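Local structure of HDLP (histone deacetylase-like protein) (Aquifex aeolicus, 1C3R) at residues 5-10 / 47-52; 164-169 / 187-192; 316-321 / 350-355. The protein probably removes acetyl groups as a zinc-dependent deacetylase of the histone deacetylase family, and binds the hydroxamate inhibitor trichostatin A. The protein carries 2 engineered substitutions. One frame throughout, in Å; residues are numbered along the deposited sequence.

Contact 1 (5-10 / 47-52); sequences KLIGTL and IKSRPA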
loop_
_atom_site.group_PDB
_atom_site.type_symbol
_atom_site.label_atom_id
_atom_site.label_comp_id
_atom_site.label_asym_id
_atom_site.label_seq_id
_atom_site.Cartn_x
_atom_site.Cartn_y
_atom_site.Cartn_z
ATOM N N LYS A 5 -27.889 -4.150 -23.193
ATOM C CA LYS A 5 -28.233 -3.196 -22.152
ATOM C C LYS A 5 -27.047 -2.765 -21.300
ATOM O O LYS A 5 -26.051 -3.476 -21.187
ATOM C CB LYS A 5 -29.303 -3.796 -21.230
ATOM C CG LYS A 5 -30.668 -4.043 -21.873
ATOM C CD LYS A 5 -31.362 -2.735 -22.224
ATOM C CE LYS A 5 -32.779 -2.969 -22.738
ATOM N NZ LYS A 5 -32.802 -3.795 -23.976
ATOM N N LEU A 6 -27.179 -1.586 -20.702
ATOM C CA LEU A 6 -26.172 -1.041 -19.807
ATOM C C LEU A 6 -26.908 -0.802 -18.488
ATOM O O LEU A 6 -27.951 -0.150 -18.461
ATOM C CB LEU A 6 -25.615 0.274 -20.363
ATOM C CG LEU A 6 -24.461 0.970 -19.618
ATOM C CD1 LEU A 6 -24.933 1.497 -18.281
ATOM C CD2 LEU A 6 -23.312 0.006 -19.441
ATOM N N ILE A 7 -26.385 -1.357 -17.402
ATOM C CA ILE A 7 -27.017 -1.187 -16.101
ATOM C C ILE A 7 -26.264 -0.107 -15.336
ATOM O O ILE A 7 -25.046 -0.180 -15.181
ATOM C CB ILE A 7 -27.005 -2.504 -15.285
ATOM C CG1 ILE A 7 -27.953 -3.538 -15.906
ATOM C CG2 ILE A 7 -27.479 -2.238 -13.870
ATOM C CD1 ILE A 7 -27.599 -3.981 -17.300
ATOM N N GLY A 8 -26.988 0.909 -14.878
ATOM C CA GLY A 8 -26.348 1.981 -14.144
ATOM C C GLY A 8 -27.306 3.076 -13.721
ATOM O O GLY A 8 -28.516 2.984 -13.932
ATOM N N THR A 9 -26.746 4.116 -13.119
ATOM C CA THR A 9 -27.503 5.262 -12.641
ATOM C C THR A 9 -26.541 6.370 -12.240
ATOM O O THR A 9 -25.398 6.105 -11.886
ATOM C CB THR A 9 -28.334 4.907 -11.403
ATOM O OG1 THR A 9 -28.955 6.092 -10.894
ATOM C CG2 THR A 9 -27.447 4.306 -10.323
ATOM N N LEU A 10 -27.006 7.612 -12.301
ATOM C CA LEU A 10 -26.183 8.750 -11.914
ATOM C C LEU A 10 -26.034 8.782 -10.392
ATOM O O LEU A 10 -25.085 9.354 -9.860
ATOM C CB LEU A 10 -26.824 10.054 -12.394
ATOM C CG LEU A 10 -26.774 10.377 -13.889
ATOM C CD1 LEU A 10 -27.278 9.219 -14.713
ATOM C CD2 LEU A 10 -27.591 11.625 -14.151
ATOM N N ILE A 47 -30.646 0.447 -18.153
ATOM C CA ILE A 47 -31.472 -0.154 -17.111
ATOM C C ILE A 47 -31.056 0.441 -15.773
ATOM O O ILE A 47 -29.897 0.329 -15.375
ATOM C CB ILE A 47 -31.279 -1.678 -17.050
ATOM C CG1 ILE A 47 -31.811 -2.314 -18.339
ATOM C CG2 ILE A 47 -31.987 -2.249 -15.818
ATOM C CD1 ILE A 47 -31.656 -3.819 -18.403
ATOM N N LYS A 48 -31.997 1.075 -15.079
ATOM C CA LYS A 48 -31.700 1.691 -13.789
ATOM C C LYS A 48 -31.296 0.655 -12.748
ATOM O O LYS A 48 -31.993 -0.335 -12.543
ATOM C CB LYS A 48 -32.912 2.477 -13.287
ATOM C CG LYS A 48 -32.673 3.196 -11.971
ATOM C CD LYS A 48 -33.876 4.035 -11.567
ATOM C CE LYS A 48 -33.605 4.801 -10.275
ATOM N NZ LYS A 48 -32.455 5.747 -10.416
ATOM N N SER A 49 -30.155 0.885 -12.105
ATOM C CA SER A 49 -29.637 -0.010 -11.073
ATOM C C SER A 49 -30.607 -0.114 -9.899
ATOM O O SER A 49 -31.279 0.856 -9.560
ATOM C CB SER A 49 -28.297 0.515 -10.552
ATOM O OG SER A 49 -27.359 0.699 -11.599
ATOM N N ARG A 50 -30.678 -1.287 -9.284
ATOM C CA ARG A 50 -31.538 -1.472 -8.125
ATOM C C ARG A 50 -30.652 -2.030 -7.025
ATOM O O ARG A 50 -29.636 -2.663 -7.312
ATOM C CB ARG A 50 -32.668 -2.476 -8.401
ATOM C CG ARG A 50 -32.226 -3.937 -8.541
ATOM C CD ARG A 50 -33.444 -4.867 -8.618
ATOM N NE ARG A 50 -33.101 -6.268 -8.871
ATOM C CZ ARG A 50 -32.488 -7.075 -8.007
ATOM N NH1 ARG A 50 -32.134 -6.639 -6.800
ATOM N NH2 ARG A 50 -32.229 -8.328 -8.358
ATOM N N PRO A 51 -31.016 -1.795 -5.753
ATOM C CA PRO A 51 -30.200 -2.317 -4.659
ATOM C C PRO A 51 -30.356 -3.830 -4.650
ATOM O O PRO A 51 -31.323 -4.361 -5.193
ATOM C CB PRO A 51 -30.843 -1.684 -3.422
ATOM C CG PRO A 51 -31.544 -0.441 -3.983
ATOM C CD PRO A 51 -32.164 -1.051 -5.207
ATOM N N ALA A 52 -29.405 -4.530 -4.051
ATOM C CA ALA A 52 -29.516 -5.969 -3.956
ATOM C C ALA A 52 -30.463 -6.190 -2.785
ATOM O O ALA A 52 -30.593 -5.319 -1.931
ATOM C CB ALA A 52 -28.173 -6.575 -3.655
#
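Leu6 O takes the backbone hydrogen of Ile47 in an almost straight bond (Ile47 N to Leu6 O 2.8 Å, 174° at the hydrogen), and Gly8 N returns one to Ile47 O at 3.0 Å. A third bond, Ser49 N to Gly8 O, is longer at 3.2 Å, where strand 46-48 ends. Thr9 OG1 and Lys48 NZ both turn to Asp11, hydroxyl by hydrogen bond and ammonium by salt bridge. Ser49 OG lies 3.0 Å from Gly8 CA. Glycine suits its place because a side chain there would run into Leu6 CD1. This parallel pairing closes the beta-alpha-beta unit of strand 4-8, helix 28-37 and strand 46-48, the last an outermost strand of the sheet within the chain. Ile7 and Ile47, branched residues suited to strands, lie side by side on one face, Ile7 CG1 4.0 Å from Ile47 CB. Lys5 crosses Ile47 at about a right angle: CG opposite the carbonyl carbon (chi1 -66°) and a bend at chi2 (-68°) lay its CB, CG and CD across the Ile47 tip, Lys5 CG 3.6 Å from Ile47 CD1, while the amino end leads away. An alanine here would lack the crossing CG and CD methylenes, which would probably leave a gap at that end of Ile47.

Contact 2 (164-169 / 187-192); sequences YIDLDA and VLSLHQ. With ZN (zinc ion), chain C; TSN (trichostatin a), chain D.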
loop_
_atom_site.group_PDB
_atom_site.type_symbol
_atom_site.label_atom_id
_atom_site.label_comp_id
_atom_site.label_asym_id
_atom_site.label_seq_id
_atom_site.Cartn_x
_atom_site.Cartn_y
_atom_site.Cartn_z
ATOM N N TYR A 164 -15.395 -17.702 -14.388
ATOM C CA TYR A 164 -15.182 -16.304 -14.001
ATOM C C TYR A 164 -13.799 -15.869 -14.481
ATOM O O TYR A 164 -12.789 -16.427 -14.066
ATOM C CB TYR A 164 -15.256 -16.142 -12.481
ATOM C CG TYR A 164 -14.952 -14.737 -11.999
ATOM C CD1 TYR A 164 -15.855 -13.697 -12.206
ATOM C CD2 TYR A 164 -13.756 -14.449 -11.343
ATOM C CE1 TYR A 164 -15.580 -12.397 -11.768
ATOM C CE2 TYR A 164 -13.463 -13.148 -10.897
ATOM C CZ TYR A 164 -14.383 -12.129 -11.115
ATOM O OH TYR A 164 -14.113 -10.850 -10.686
ATOM N N ILE A 165 -13.760 -14.872 -15.357
ATOM C CA ILE A 165 -12.496 -14.373 -15.893
ATOM C C ILE A 165 -12.269 -12.956 -15.382
ATOM O O ILE A 165 -13.119 -12.074 -15.558
ATOM C CB ILE A 165 -12.521 -14.393 -17.432
ATOM C CG1 ILE A 165 -12.755 -15.831 -17.909
ATOM C CG2 ILE A 165 -11.206 -13.838 -17.990
ATOM C CD1 ILE A 165 -12.931 -15.975 -19.415
ATOM N N ASP A 166 -11.115 -12.745 -14.756
ATOM C CA ASP A 166 -10.789 -11.453 -14.159
ATOM C C ASP A 166 -9.605 -10.753 -14.835
ATOM O O ASP A 166 -8.449 -11.143 -14.647
ATOM C CB ASP A 166 -10.491 -11.673 -12.670
ATOM C CG ASP A 166 -10.499 -10.383 -11.871
ATOM O OD1 ASP A 166 -9.698 -9.472 -12.176
ATOM O OD2 ASP A 166 -11.319 -10.286 -10.935
ATOM N N LEU A 167 -9.888 -9.710 -15.608
ATOM C CA LEU A 167 -8.829 -8.983 -16.301
ATOM C C LEU A 167 -8.294 -7.790 -15.511
ATOM O O LEU A 167 -7.411 -7.070 -15.976
ATOM C CB LEU A 167 -9.314 -8.526 -17.680
ATOM C CG LEU A 167 -9.768 -9.674 -18.594
ATOM C CD1 LEU A 167 -9.994 -9.134 -19.997
ATOM C CD2 LEU A 167 -8.715 -10.775 -18.629
ATOM N N ASP A 168 -8.834 -7.585 -14.316
ATOM C CA ASP A 168 -8.392 -6.500 -13.443
ATOM C C ASP A 168 -6.897 -6.727 -13.192
ATOM O O ASP A 168 -6.458 -7.871 -13.090
ATOM C CB ASP A 168 -9.155 -6.580 -12.115
ATOM C CG ASP A 168 -8.905 -5.386 -11.211
ATOM O OD1 ASP A 168 -9.783 -4.496 -11.146
ATOM O OD2 ASP A 168 -7.837 -5.316 -10.569
ATOM N N ALA A 169 -6.121 -5.651 -13.080
ATOM C CA ALA A 169 -4.683 -5.769 -12.829
ATOM C C ALA A 169 -4.328 -6.354 -11.458
ATOM O O ALA A 169 -3.157 -6.622 -11.185
ATOM C CB ALA A 169 -4.000 -4.402 -13.005
ATOM N N VAL A 187 -12.194 -20.279 -11.830
ATOM C CA VAL A 187 -11.733 -18.899 -11.739
ATOM C C VAL A 187 -10.402 -18.738 -12.469
ATOM O O VAL A 187 -9.441 -19.451 -12.185
ATOM C CB VAL A 187 -11.535 -18.457 -10.269
ATOM C CG1 VAL A 187 -10.915 -17.063 -10.229
ATOM C CG2 VAL A 187 -12.868 -18.458 -9.527
ATOM N N LEU A 188 -10.369 -17.808 -13.419
ATOM C CA LEU A 188 -9.164 -17.502 -14.186
ATOM C C LEU A 188 -8.830 -16.037 -13.969
ATOM O O LEU A 188 -9.650 -15.162 -14.247
ATOM C CB LEU A 188 -9.379 -17.729 -15.684
ATOM C CG LEU A 188 -8.319 -17.041 -16.558
ATOM C CD1 LEU A 188 -6.934 -17.538 -16.176
ATOM C CD2 LEU A 188 -8.606 -17.301 -18.033
ATOM N N SER A 189 -7.624 -15.763 -13.490
ATOM C CA SER A 189 -7.243 -14.386 -13.253
ATOM C C SER A 189 -5.859 -14.000 -13.744
ATOM O O SER A 189 -4.884 -14.713 -13.498
ATOM C CB SER A 189 -7.341 -14.077 -11.757
ATOM O OG SER A 189 -6.884 -12.764 -11.485
ATOM N N LEU A 190 -5.784 -12.876 -14.455
ATOM C CA LEU A 190 -4.502 -12.348 -14.913
ATOM C C LEU A 190 -4.329 -11.143 -14.007
ATOM O O LEU A 190 -5.287 -10.415 -13.765
ATOM C CB LEU A 190 -4.540 -11.869 -16.369
ATOM C CG LEU A 190 -4.959 -12.786 -17.517
ATOM C CD1 LEU A 190 -4.357 -12.214 -18.798
ATOM C CD2 LEU A 190 -4.457 -14.207 -17.315
ATOM N N HIS A 191 -3.118 -10.922 -13.511
ATOM C CA HIS A 191 -2.885 -9.805 -12.607
ATOM C C HIS A 191 -1.403 -9.573 -12.347
ATOM O O HIS A 191 -0.564 -10.385 -12.715
ATOM C CB HIS A 191 -3.613 -10.091 -11.291
ATOM C CG HIS A 191 -3.388 -11.479 -10.775
ATOM N ND1 HIS A 191 -4.187 -12.548 -11.127
ATOM C CD2 HIS A 191 -2.481 -11.965 -9.893
ATOM C CE1 HIS A 191 -3.782 -13.632 -10.489
ATOM N NE2 HIS A 191 -2.748 -13.307 -9.732
ATOM N N GLN A 192 -1.086 -8.443 -11.726
ATOM C CA GLN A 192 0.294 -8.136 -11.392
ATOM C C GLN A 192 0.679 -9.182 -10.366
ATOM O O GLN A 192 -0.117 -9.517 -9.483
ATOM C CB GLN A 192 0.404 -6.752 -10.751
ATOM C CG GLN A 192 -0.276 -5.644 -11.527
ATOM C CD GLN A 192 -0.304 -4.338 -10.760
ATOM O OE1 GLN A 192 0.684 -3.597 -10.721
ATOM N NE2 GLN A 192 -1.440 -4.059 -10.121
HETATM ZN ZN ZN C . -7.426 -3.595 -9.500
HETATM O O1 TSN D . -8.704 -4.496 -7.891
HETATM O O2 TSN D . -7.623 -1.899 -7.749
HETATM O O3 TSN D . -2.284 1.644 -4.103
HETATM N N1 TSN D . -7.771 -4.058 -6.947
HETATM N N2 TSN D . -4.869 6.164 -0.267
HETATM C C1 TSN D . -3.544 2.641 -2.347
HETATM C C2 TSN D . -4.398 2.553 -1.237
HETATM C C3 TSN D . -4.846 3.672 -0.533
HETATM C C4 TSN D . -4.430 5.002 -0.941
HETATM C C5 TSN D . -3.555 5.083 -2.067
HETATM C C6 TSN D . -3.130 3.949 -2.738
HETATM C C7 TSN D . -3.035 1.487 -3.150
HETATM C C8 TSN D . -3.504 0.046 -2.788
HETATM C C9 TSN D . -4.278 -0.521 -3.957
HETATM C C10 TSN D . -5.399 -1.306 -3.924
HETATM C C11 TSN D . -5.926 -1.690 -5.257
HETATM C C12 TSN D . -7.061 -2.395 -5.472
HETATM C C13 TSN D . -7.503 -2.717 -6.821
HETATM C C14 TSN D . -2.259 -0.825 -2.485
HETATM C C15 TSN D . -6.093 -1.775 -2.648
HETATM C C17 TSN D . -4.483 7.508 -0.746
HETATM C C16 TSN D . -5.757 6.099 0.886
HETATM O O HOH W 1 -4.973 -8.172 -15.543
#
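Asp168 OD2 binds the zinc ion at 2.1 Å, and the hydroxamate of trichostatin A meets the same metal through TSN O1 at 2.2 Å and, more loosely, TSN O2 at 2.5 Å. His170 and Asp258 supply the other protein ligands; an aspartate suits the place because its short carboxylate gives the metal an anionic oxygen from the loop just after the strand. The Asp168 side chain leaves with CG opposite its own backbone nitrogen (chi1 -172°), which carries the carboxylate out to the zinc. Behind it, Asp166 OD1 accepts from Asp168 N at 3.0 Å, an Asx turn that bends the chain just past the strand. The other oxygen, Asp166 OD2, receives the Tyr164 hydroxyl and also bonds His131 of the inhibitor pocket, consistent with the charge-relay arrangement of this family. Next in the loop, Ala169 O is gripped from opposite faces of its plane by Gln192 N, at 2.8 Å, and the longer Gln192 NE2; Gln192 OE1 bonds Lys267 N. Ser189 OG and His191 ND1 share a hydrogen bond of 2.7 Å. The strands run parallel, 4° apart, joined by nearly straight bonds such as Leu188 N to Tyr164 O (2.9 Å). They belong to the beta-alpha-beta unit with helix 173-178, and lie between strands 250-254 and 217-222, while helix 228-243 packs on Ile165, Leu188 and Leu190.

Contact 3 (316-321 / 350-355); sequences REVPEK and TLKDPW
Thr350 meets the loop 316-321 through its CB, 3.4 Å from Glu320 O, and its CG2 methyl lies beside the same oxygen. The branched side chain thus flanks the carbonyl with carbon, while Thr350 O bonds the guanidinium of Arg304 on helix 299-314. Leu351 follows with the one direct hydrogen bond of the contact, Leu351 N to Glu320 O at 3.3 Å. Its side chain supplies most of the apolar packing: chi1 of -80° sets CG beside the backbone N, opposite the carbonyl carbon, and the extended chi2 carries CD1 in among Val318 and Pro319. Leu351 CD1 lies 3.7 Å from Val318 CG1 and, tightly, 3.3 Å from Pro319 CG. A leucine suits this buried place, which Met38 and Leu322 also line. The pairing is a single backbone bridge, Lys321 with Thr350 (CA atoms 4.1 Å apart), between two irregular loops, one leaving helix 299-314 and one running from helix 324-331 towards helix 362-371, outside the alpha/beta core and away from the zinc site. At Lys352 a water joins the loops again, giving a hydrogen to Glu320 O and accepting one from Lys352 N at 3.0 Å. Farther out, the methylenes of Lys352 come near the Val318 methyl, Lys352 CG to Val318 CG1 at 4.1 Å, and both side chains rest on Leu308 of helix 299-314.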
loop_
_atom_site.group_PDB
_atom_site.type_symbol
_atom_site.label_atom_id
_atom_site.label_comp_id
_atom_site.label_asym_id
_atom_site.label_seq_id
_atom_site.Cartn_x
_atom_site.Cartn_y
_atom_site.Cartn_z
ATOM N N ARG A 316 -21.972 -0.045 -32.417
ATOM C CA ARG A 316 -21.809 1.255 -33.047
ATOM C C ARG A 316 -20.344 1.635 -33.240
ATOM O O ARG A 316 -19.469 1.198 -32.488
ATOM C CB ARG A 316 -22.557 2.327 -32.255
ATOM C CG ARG A 316 -22.057 2.568 -30.862
ATOM C CD ARG A 316 -22.906 3.638 -30.210
ATOM N NE ARG A 316 -24.251 3.158 -29.929
ATOM C CZ ARG A 316 -25.249 3.937 -29.542
ATOM N NH1 ARG A 316 -25.049 5.233 -29.396
ATOM N NH2 ARG A 316 -26.435 3.411 -29.275
ATOM N N GLU A 317 -20.084 2.437 -34.268
ATOM C CA GLU A 317 -18.726 2.861 -34.587
ATOM C C GLU A 317 -18.144 3.757 -33.504
ATOM O O GLU A 317 -18.836 4.593 -32.925
ATOM C CB GLU A 317 -18.693 3.620 -35.919
ATOM C CG GLU A 317 -19.447 2.953 -37.054
ATOM C CD GLU A 317 -20.956 3.022 -36.868
ATOM O OE1 GLU A 317 -21.495 4.150 -36.804
ATOM O OE2 GLU A 317 -21.603 1.954 -36.784
ATOM N N VAL A 318 -16.863 3.581 -33.232
ATOM C CA VAL A 318 -16.203 4.399 -32.233
ATOM C C VAL A 318 -15.759 5.709 -32.875
ATOM O O VAL A 318 -14.944 5.718 -33.798
ATOM C CB VAL A 318 -14.963 3.687 -31.654
ATOM C CG1 VAL A 318 -14.299 4.572 -30.611
ATOM C CG2 VAL A 318 -15.363 2.350 -31.047
ATOM N N PRO A 319 -16.318 6.837 -32.419
ATOM C CA PRO A 319 -15.930 8.130 -32.985
ATOM C C PRO A 319 -14.447 8.372 -32.726
ATOM O O PRO A 319 -13.947 8.056 -31.650
ATOM C CB PRO A 319 -16.829 9.109 -32.230
ATOM C CG PRO A 319 -17.016 8.407 -30.901
ATOM C CD PRO A 319 -17.358 7.028 -31.397
ATOM N N GLU A 320 -13.751 8.926 -33.711
ATOM C CA GLU A 320 -12.324 9.191 -33.586
ATOM C C GLU A 320 -11.968 10.112 -32.427
ATOM O O GLU A 320 -11.062 9.825 -31.650
ATOM C CB GLU A 320 -11.780 9.811 -34.875
ATOM C CG GLU A 320 -10.321 10.220 -34.769
ATOM C CD GLU A 320 -9.812 10.922 -36.012
ATOM O OE1 GLU A 320 -8.638 11.341 -36.017
ATOM O OE2 GLU A 320 -10.581 11.054 -36.981
ATOM N N LYS A 321 -12.684 11.220 -32.312
ATOM C CA LYS A 321 -12.398 12.192 -31.270
ATOM C C LYS A 321 -13.549 12.494 -30.338
ATOM O O LYS A 321 -14.703 12.194 -30.627
ATOM C CB LYS A 321 -11.944 13.505 -31.893
ATOM C CG LYS A 321 -13.004 14.242 -32.732
ATOM C CD LYS A 321 -13.400 13.530 -34.044
ATOM C CE LYS A 321 -14.444 12.415 -33.878
ATOM N NZ LYS A 321 -15.764 12.914 -33.382
ATOM N N THR A 350 -8.673 12.207 -28.370
ATOM C CA THR A 350 -9.183 11.018 -29.034
ATOM C C THR A 350 -9.577 9.898 -28.072
ATOM O O THR A 350 -9.009 9.767 -26.985
ATOM C CB THR A 350 -8.141 10.489 -30.032
ATOM O OG1 THR A 350 -6.894 10.293 -29.356
ATOM C CG2 THR A 350 -7.935 11.482 -31.162
ATOM N N LEU A 351 -10.555 9.096 -28.488
ATOM C CA LEU A 351 -11.044 7.977 -27.686
ATOM C C LEU A 351 -10.071 6.814 -27.609
ATOM O O LEU A 351 -9.834 6.266 -26.532
ATOM C CB LEU A 351 -12.370 7.457 -28.239
ATOM C CG LEU A 351 -13.630 8.235 -27.875
ATOM C CD1 LEU A 351 -14.831 7.645 -28.589
ATOM C CD2 LEU A 351 -13.832 8.168 -26.366
ATOM N N LYS A 352 -9.511 6.436 -28.751
ATOM C CA LYS A 352 -8.588 5.313 -28.793
ATOM C C LYS A 352 -7.147 5.775 -28.689
ATOM O O LYS A 352 -6.719 6.703 -29.374
ATOM C CB LYS A 352 -8.792 4.521 -30.086
ATOM C CG LYS A 352 -10.245 4.172 -30.330
ATOM C CD LYS A 352 -10.485 3.507 -31.676
ATOM C CE LYS A 352 -9.902 2.112 -31.737
ATOM N NZ LYS A 352 -10.348 1.417 -32.980
ATOM N N ASP A 353 -6.397 5.136 -27.807
ATOM C CA ASP A 353 -5.006 5.484 -27.649
ATOM C C ASP A 353 -4.204 4.619 -28.612
ATOM O O ASP A 353 -4.741 3.689 -29.216
ATOM C CB ASP A 353 -4.591 5.298 -26.182
ATOM C CG ASP A 353 -5.016 3.968 -25.616
ATOM O OD1 ASP A 353 -5.137 3.857 -24.368
ATOM O OD2 ASP A 353 -5.215 3.031 -26.420
ATOM N N PRO A 354 -2.922 4.951 -28.815
ATOM C CA PRO A 354 -2.064 4.183 -29.721
ATOM C C PRO A 354 -1.781 2.822 -29.125
ATOM O O PRO A 354 -1.900 2.633 -27.912
ATOM C CB PRO A 354 -0.805 5.037 -29.786
ATOM C CG PRO A 354 -0.731 5.559 -28.367
ATOM C CD PRO A 354 -2.160 6.072 -28.239
ATOM N N TRP A 355 -1.406 1.872 -29.970
ATOM C CA TRP A 355 -1.092 0.551 -29.470
ATOM C C TRP A 355 0.222 0.698 -28.709
ATOM O O TRP A 355 1.062 1.526 -29.059
ATOM C CB TRP A 355 -0.941 -0.442 -30.623
ATOM C CG TRP A 355 -1.641 -1.737 -30.346
ATOM C CD1 TRP A 355 -2.987 -1.923 -30.175
ATOM C CD2 TRP A 355 -1.032 -3.022 -30.159
ATOM N NE1 TRP A 355 -3.253 -3.242 -29.888
ATOM C CE2 TRP A 355 -2.072 -3.939 -29.872
ATOM C CE3 TRP A 355 0.290 -3.488 -30.204
ATOM C CZ2 TRP A 355 -1.830 -5.297 -29.631
ATOM C CZ3 TRP A 355 0.530 -4.838 -29.964
ATOM C CH2 TRP A 355 -0.528 -5.726 -29.682
HETATM O O HOH W 2 -9.976 7.609 -31.425
#

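Overall arrangement
Contacts 1 and 2 belong to the same parallel sheet, each closing a beta-alpha-beta unit, with centres about 24 Å apart. Contact 1 is buried but lies at one outer strand, away from the annotated sites; its chemistry is backbone bonding plus aliphatic packing, with Lys48 at its open side bridged to Asp11. Contact 2 is wholly buried near the centre of the chain, where the strand end turns into a metal-binding loop, and its carboxylates, histidine and amide are held by hydrogen bonds within the contact and to neighbours. Contact 3 shares neither sheet nor site: two surface loops meet through one direct backbone bond, a water and a small apolar cluster, about 9 Å from contact 1 between nearest atoms.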